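Local coordinates for RNA-binding protein, putative (Trypanosoma brucei, PDB 6E4O) that probably binds mRNA through an RNA recognition motif, the domain captured here without RNA and one that uses several surfaces to bind and remodel RNA, at residues G10-D13 / E14-W17; A51-A54 / I55-Q59. All blocks are in the same frame, centred on the assembly; numbering follows the deposited sequence.

Interaction 1: residues G10-D13 / E14-W17; sequences GLSD and ETTW
S12 and T15 face each other across a type I beta turn, S12-D13-E14-T15, that reverses the chain between strand 5-9 and helix 17-24. The turn closes through T15 N, which gives a nearly straight hydrogen bond (167°) to S12 O at 3.1 Å. On the side-chain level S12 OG lies 2.9 Å from T15 OG1, hydroxyl to hydroxyl. S12 OG also reaches forward over the turn and accepts a more bent bond from E14 N at 3.2 Å. T15 turns OG1 beside its backbone N (chi1 -63°), which sends CG2 the other way, to within 4.0 Å of L11 CD2 where the two side chains cross at about a right angle. A water accepts a hydrogen bond from S12 N and donates one to T15 OG1 at 2.7 Å, a second bridge between the two residues. Further out, E64 OE1 hydrogen-bonds T15 OG1 and positions the hydroxyl, while L11 lies on L68 and S12 on A66 of strand 66-70. With the water donating, T15 OG1 probably gives its own proton to the E64 carboxylate; E64 thus ties the turn to the chain just before strand 66-70, and the L11-T15 methyl contact adds a little.

Interaction 2: residues A51-A54 / I55-Q59; sequences AARA and ITELQ
R53 and E57, one helical turn apart on helix 48-57, lie side by side and point the same way, joined by a salt bridge. From CB the arginine starts extended, with CG anti to the backbone N (chi1 -174°), and CG passes 4.1 Å from E57 OE2. The chain stays straight at CD, then bends at chi3 (-59°), which swings the guanidinium over toward the glutamate. At the tip NH2 stands 3.2 Å from E57 OE2, which comes to the guanidinium obliquely, the guanidinium and carboxylate planes being turned 67° apart. NH2 also donates to a water in the guanidinium plane, and that water makes a weak bond to E57 OE1, so both carboxylate oxygens are linked to the arginine. Beneath the pair, E57 N donates to R53 O at 2.8 Å. One residue back along the helix, A52 O receives two donors from T56, the amide N at 2.9 Å and the hydroxyl OG1 at 2.7 Å, which approach from opposite faces of the carbonyl plane. T56 OG1 is thus satisfied by its own helix. L58 N closes the last turn on A54 O at 2.8 Å. L58 CD1 lies loosely against A54 CB. A51 and A54 rest on F45 of strand 40-45, and A51 and I55 on V6 of strand 5-9, while A54 and L58 meet A27 in the loop after helix 17-24; Q59 OE1, just beyond the helix, accepts a hydrogen bond from L70 N of strand 66-70.

Both contacts belong to the RNA recognition motif, whose two helices pack against one face of an antiparallel sheet, but they sit on opposite sides of the chain's centre, with their own centres about 18 Å apart and nearest atoms about 9 Å. Interaction 1 shapes the loop leading into helix 17-24; interaction 2 covers the later turns of helix 48-57 and the residues that follow. Each is partly buried: L11 and T15 in the first, A51, A54 and L58 in the second, are buried while charged residues stay outside. The loop relies on a turn bond, hydroxyls, a water and the carboxylate of E64, the helix on regular backbone bonds and a surface ion pair. Strand 66-70 is touched from both, by L11 and S12 and by Q59.

Interaction 1: residues G10-D13 / E14-W17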
ATOM      1  N   GLY A  10       1.111   6.996  -6.507  1.00 12.58           N
ATOM      2  CA  GLY A  10       1.772   8.154  -5.922  1.00 14.25           C
ATOM      3  C   GLY A  10       3.112   7.894  -5.259  1.00 18.41           C
ATOM      4  O   GLY A  10       3.678   8.797  -4.645  1.00 15.10           O
ATOM      5  N   LEU A  11       3.643   6.680  -5.387  1.00 11.80           N
ATOM      6  CA  LEU A  11       4.929   6.371  -4.764  1.00 12.88           C
ATOM      7  C   LEU A  11       6.039   7.282  -5.282  1.00 11.51           C
ATOM      8  O   LEU A  11       6.048   7.668  -6.448  1.00 13.84           O
ATOM      9  CB  LEU A  11       5.330   4.918  -5.030  1.00  9.86           C
ATOM     10  CG  LEU A  11       4.458   3.787  -4.492  1.00 14.81           C
ATOM     11  CD1 LEU A  11       4.894   2.491  -5.143  1.00 14.72           C
ATOM     12  CD2 LEU A  11       4.556   3.694  -2.976  1.00 18.54           C
ATOM     13  N   SER A  12       6.998   7.599  -4.423  1.00 13.00           N
ATOM     14  CA  SER A  12       8.189   8.311  -4.875  1.00 11.30           C
ATOM     15  C   SER A  12       9.027   7.412  -5.786  1.00 14.20           C
ATOM     16  O   SER A  12       8.938   6.182  -5.720  1.00 16.94           O
ATOM     17  CB  SER A  12       9.019   8.821  -3.692  1.00 20.71           C
ATOM     18  OG  SER A  12      10.006   7.880  -3.315  1.00 23.16           O
ATOM     19  N   ASP A  13       9.819   8.036  -6.650  1.00 15.29           N
ATOM     20  CA  ASP A  13      10.700   7.314  -7.561  1.00 21.93           C
ATOM     21  C   ASP A  13      11.604   6.329  -6.835  1.00 20.35           C
ATOM     22  O   ASP A  13      12.018   5.321  -7.403  1.00 26.74           O
ATOM     23  CB  ASP A  13      11.587   8.291  -8.342  1.00 24.38           C
ATOM     24  CG  ASP A  13      10.811   9.112  -9.345  1.00 28.38           C
ATOM     25  OD1 ASP A  13       9.668   8.744  -9.656  1.00 25.31           O
ATOM     26  OD2 ASP A  13      11.350  10.127  -9.831  1.00 33.33           O
ATOM     27  N   GLU A  14      11.931   6.645  -5.588  1.00 20.32           N
ATOM     28  CA  GLU A  14      12.915   5.880  -4.840  1.00 25.30           C
ATOM     29  C   GLU A  14      12.291   4.771  -4.006  1.00 25.75           C
ATOM     30  O   GLU A  14      13.003   3.973  -3.402  1.00 23.02           O
ATOM     31  CB  GLU A  14      13.712   6.805  -3.917  1.00 34.68           C
ATOM     32  CG  GLU A  14      14.605   7.811  -4.641  1.00 42.58           C
ATOM     33  CD  GLU A  14      13.826   8.989  -5.200  1.00 47.82           C
ATOM     34  OE1 GLU A  14      14.325   9.633  -6.148  1.00 47.99           O
ATOM     35  OE2 GLU A  14      12.720   9.276  -4.685  1.00 46.87           O
ATOM     36  N   THR A  15      10.965   4.719  -3.950  1.00 19.90           N
ATOM     37  CA  THR A  15      10.330   3.790  -3.023  1.00 16.54           C
ATOM     38  C   THR A  15      10.249   2.387  -3.596  1.00 16.23           C
ATOM     39  O   THR A  15       9.762   2.191  -4.705  1.00 13.79           O
ATOM     40  CB  THR A  15       8.943   4.280  -2.578  1.00 12.92           C
ATOM     41  OG1 THR A  15       9.102   5.517  -1.873  1.00 18.22           O
ATOM     42  CG2 THR A  15       8.285   3.252  -1.659  1.00 13.75           C
ATOM     43  N   THR A  16      10.750   1.415  -2.839  1.00 15.53           N
ATOM     44  CA  THR A  16      10.722   0.022  -3.274  1.00 17.27           C
ATOM     45  C   THR A  16       9.735  -0.787  -2.429  1.00 15.43           C
ATOM     46  O   THR A  16       9.165  -0.270  -1.463  1.00 14.16           O
ATOM     47  CB  THR A  16      12.127  -0.617  -3.223  1.00 20.75           C
ATOM     48  OG1 THR A  16      12.573  -0.670  -1.868  1.00 18.85           O
ATOM     49  CG2 THR A  16      13.125   0.195  -4.043  1.00 23.03           C
ATOM     50  N   TRP A  17       9.541  -2.053  -2.787  1.00 14.31           N
ATOM     51  CA  TRP A  17       8.460  -2.858  -2.219  1.00 11.93           C
ATOM     52  C   TRP A  17       8.529  -2.996  -0.698  1.00 12.30           C
ATOM     53  O   TRP A  17       7.508  -2.880  -0.021  1.00 13.52           O
ATOM     54  CB  TRP A  17       8.386  -4.246  -2.888  1.00 11.28           C
ATOM     55  CG  TRP A  17       9.424  -5.200  -2.427  1.00 15.22           C
ATOM     56  CD1 TRP A  17      10.656  -5.401  -2.977  1.00 22.47           C
ATOM     57  CD2 TRP A  17       9.341  -6.073  -1.293  1.00 19.55           C
ATOM     58  NE1 TRP A  17      11.345  -6.350  -2.256  1.00 25.62           N
ATOM     59  CE2 TRP A  17      10.557  -6.780  -1.221  1.00 23.69           C
ATOM     60  CE3 TRP A  17       8.356  -6.327  -0.337  1.00 21.69           C
ATOM     61  CZ2 TRP A  17      10.812  -7.725  -0.229  1.00 23.19           C
ATOM     62  CZ3 TRP A  17       8.612  -7.264   0.647  1.00 23.43           C
ATOM     63  CH2 TRP A  17       9.830  -7.950   0.694  1.00 22.62           C
TER
HETATM   64  O   HOH W   1       6.638   6.694  -1.626  1.00 13.72           O

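Interaction 2: residues A51-A54 / I55-Q59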
ATOM      1  N   ALA A  51      -7.121  -4.656   4.683  1.00 12.49           N
ATOM      2  CA  ALA A  51      -7.274  -3.828   3.485  1.00 12.08           C
ATOM      3  C   ALA A  51      -8.172  -2.623   3.744  1.00 13.04           C
ATOM      4  O   ALA A  51      -7.879  -1.505   3.302  1.00 12.27           O
ATOM      5  CB  ALA A  51      -7.811  -4.656   2.315  1.00 11.81           C
ATOM      6  N   ALA A  52      -9.264  -2.857   4.462  1.00  8.83           N
ATOM      7  CA  ALA A  52     -10.211  -1.796   4.806  1.00  8.36           C
ATOM      8  C   ALA A  52      -9.564  -0.733   5.686  1.00 13.37           C
ATOM      9  O   ALA A  52      -9.782   0.471   5.496  1.00 10.39           O
ATOM     10  CB  ALA A  52     -11.422  -2.389   5.509  1.00  9.14           C
ATOM     11  N   ARG A  53      -8.781  -1.188   6.656  1.00 12.59           N
ATOM     12  CA  ARG A  53      -8.051  -0.296   7.549  1.00 11.52           C
ATOM     13  C   ARG A  53      -7.033   0.552   6.782  1.00 11.53           C
ATOM     14  O   ARG A  53      -6.866   1.747   7.066  1.00 12.92           O
ATOM     15  CB  ARG A  53      -7.362  -1.115   8.643  1.00 10.11           C
ATOM     16  CG  ARG A  53      -6.682  -0.281   9.726  1.00 16.80           C
ATOM     17  CD  ARG A  53      -6.211  -1.158  10.876  1.00 19.57           C
ATOM     18  NE  ARG A  53      -7.311  -1.888  11.502  1.00 20.69           N
ATOM     19  CZ  ARG A  53      -8.121  -1.377  12.424  1.00 22.08           C
ATOM     20  NH1 ARG A  53      -9.098  -2.116  12.934  1.00 23.98           N
ATOM     21  NH2 ARG A  53      -7.955  -0.127  12.840  1.00 27.73           N
ATOM     22  N   ALA A  54      -6.355  -0.048   5.805  1.00 12.47           N
ATOM     23  CA  ALA A  54      -5.362   0.689   5.030  1.00 13.89           C
ATOM     24  C   ALA A  54      -6.021   1.811   4.240  1.00 14.80           C
ATOM     25  O   ALA A  54      -5.594   2.957   4.301  1.00 11.40           O
ATOM     26  CB  ALA A  54      -4.562  -0.250   4.095  1.00 10.52           C
ATOM     27  N   ILE A  55      -7.070   1.488   3.495  1.00 11.47           N
ATOM     28  CA  ILE A  55      -7.772   2.500   2.723  1.00 10.43           C
ATOM     29  C   ILE A  55      -8.410   3.561   3.636  1.00 12.55           C
ATOM     30  O   ILE A  55      -8.377   4.759   3.343  1.00 14.55           O
ATOM     31  CB  ILE A  55      -8.836   1.842   1.828  1.00 10.85           C
ATOM     32  CG1 ILE A  55      -8.136   1.009   0.744  1.00 15.14           C
ATOM     33  CG2 ILE A  55      -9.756   2.891   1.210  1.00 17.19           C
ATOM     34  CD1 ILE A  55      -9.050   0.063   0.021  1.00 15.14           C
ATOM     35  N   THR A  56      -8.965   3.119   4.757  1.00  9.31           N
ATOM     36  CA  THR A  56      -9.652   4.022   5.672  1.00 13.22           C
ATOM     37  C   THR A  56      -8.659   4.964   6.356  1.00 13.90           C
ATOM     38  O   THR A  56      -8.840   6.180   6.371  1.00 14.71           O
ATOM     39  CB  THR A  56     -10.431   3.251   6.751  1.00 14.62           C
ATOM     40  OG1 THR A  56     -11.485   2.504   6.129  1.00 15.14           O
ATOM     41  CG2 THR A  56     -11.049   4.222   7.765  1.00 13.33           C
ATOM     42  N   GLU A  57      -7.597   4.397   6.910  1.00 13.25           N
ATOM     43  CA  GLU A  57      -6.736   5.161   7.807  1.00  9.73           C
ATOM     44  C   GLU A  57      -5.407   5.605   7.210  1.00  9.76           C
ATOM     45  O   GLU A  57      -4.726   6.444   7.789  1.00 10.99           O
ATOM     46  CB  GLU A  57      -6.501   4.379   9.104  1.00 12.77           C
ATOM     47  CG  GLU A  57      -7.793   4.021   9.825  1.00 14.96           C
ATOM     48  CD  GLU A  57      -7.572   3.636  11.271  1.00 17.94           C
ATOM     49  OE1 GLU A  57      -6.597   4.137  11.883  1.00 16.01           O
ATOM     50  OE2 GLU A  57      -8.380   2.845  11.796  1.00 17.95           O
ATOM     51  N   LEU A  58      -5.034   5.079   6.047  1.00 11.45           N
ATOM     52  CA  LEU A  58      -3.729   5.435   5.486  1.00  8.66           C
ATOM     53  C   LEU A  58      -3.855   6.167   4.153  1.00 11.95           C
ATOM     54  O   LEU A  58      -2.869   6.401   3.477  1.00 12.85           O
ATOM     55  CB  LEU A  58      -2.834   4.187   5.340  1.00  9.93           C
ATOM     56  CG  LEU A  58      -2.463   3.423   6.625  1.00  9.50           C
ATOM     57  CD1 LEU A  58      -1.640   2.180   6.284  1.00 13.03           C
ATOM     58  CD2 LEU A  58      -1.660   4.314   7.589  1.00 12.00           C
ATOM     59  N   GLN A  59      -5.079   6.542   3.798  1.00  9.89           N
ATOM     60  CA  GLN A  59      -5.312   7.300   2.580  1.00  9.50           C
ATOM     61  C   GLN A  59      -4.546   8.613   2.633  1.00 10.16           C
ATOM     62  O   GLN A  59      -4.546   9.296   3.660  1.00 11.24           O
ATOM     63  CB  GLN A  59      -6.804   7.578   2.410  1.00  9.98           C
ATOM     64  CG  GLN A  59      -7.174   8.281   1.106  1.00  9.53           C
ATOM     65  CD  GLN A  59      -6.829   7.438  -0.104  1.00 11.93           C
ATOM     66  OE1 GLN A  59      -5.660   7.335  -0.490  1.00 12.29           O
ATOM     67  NE2 GLN A  59      -7.836   6.807  -0.687  1.00 16.72           N
TER
HETATM   68  O   HOH W   2      -5.445   1.758  12.354  1.00 30.42           O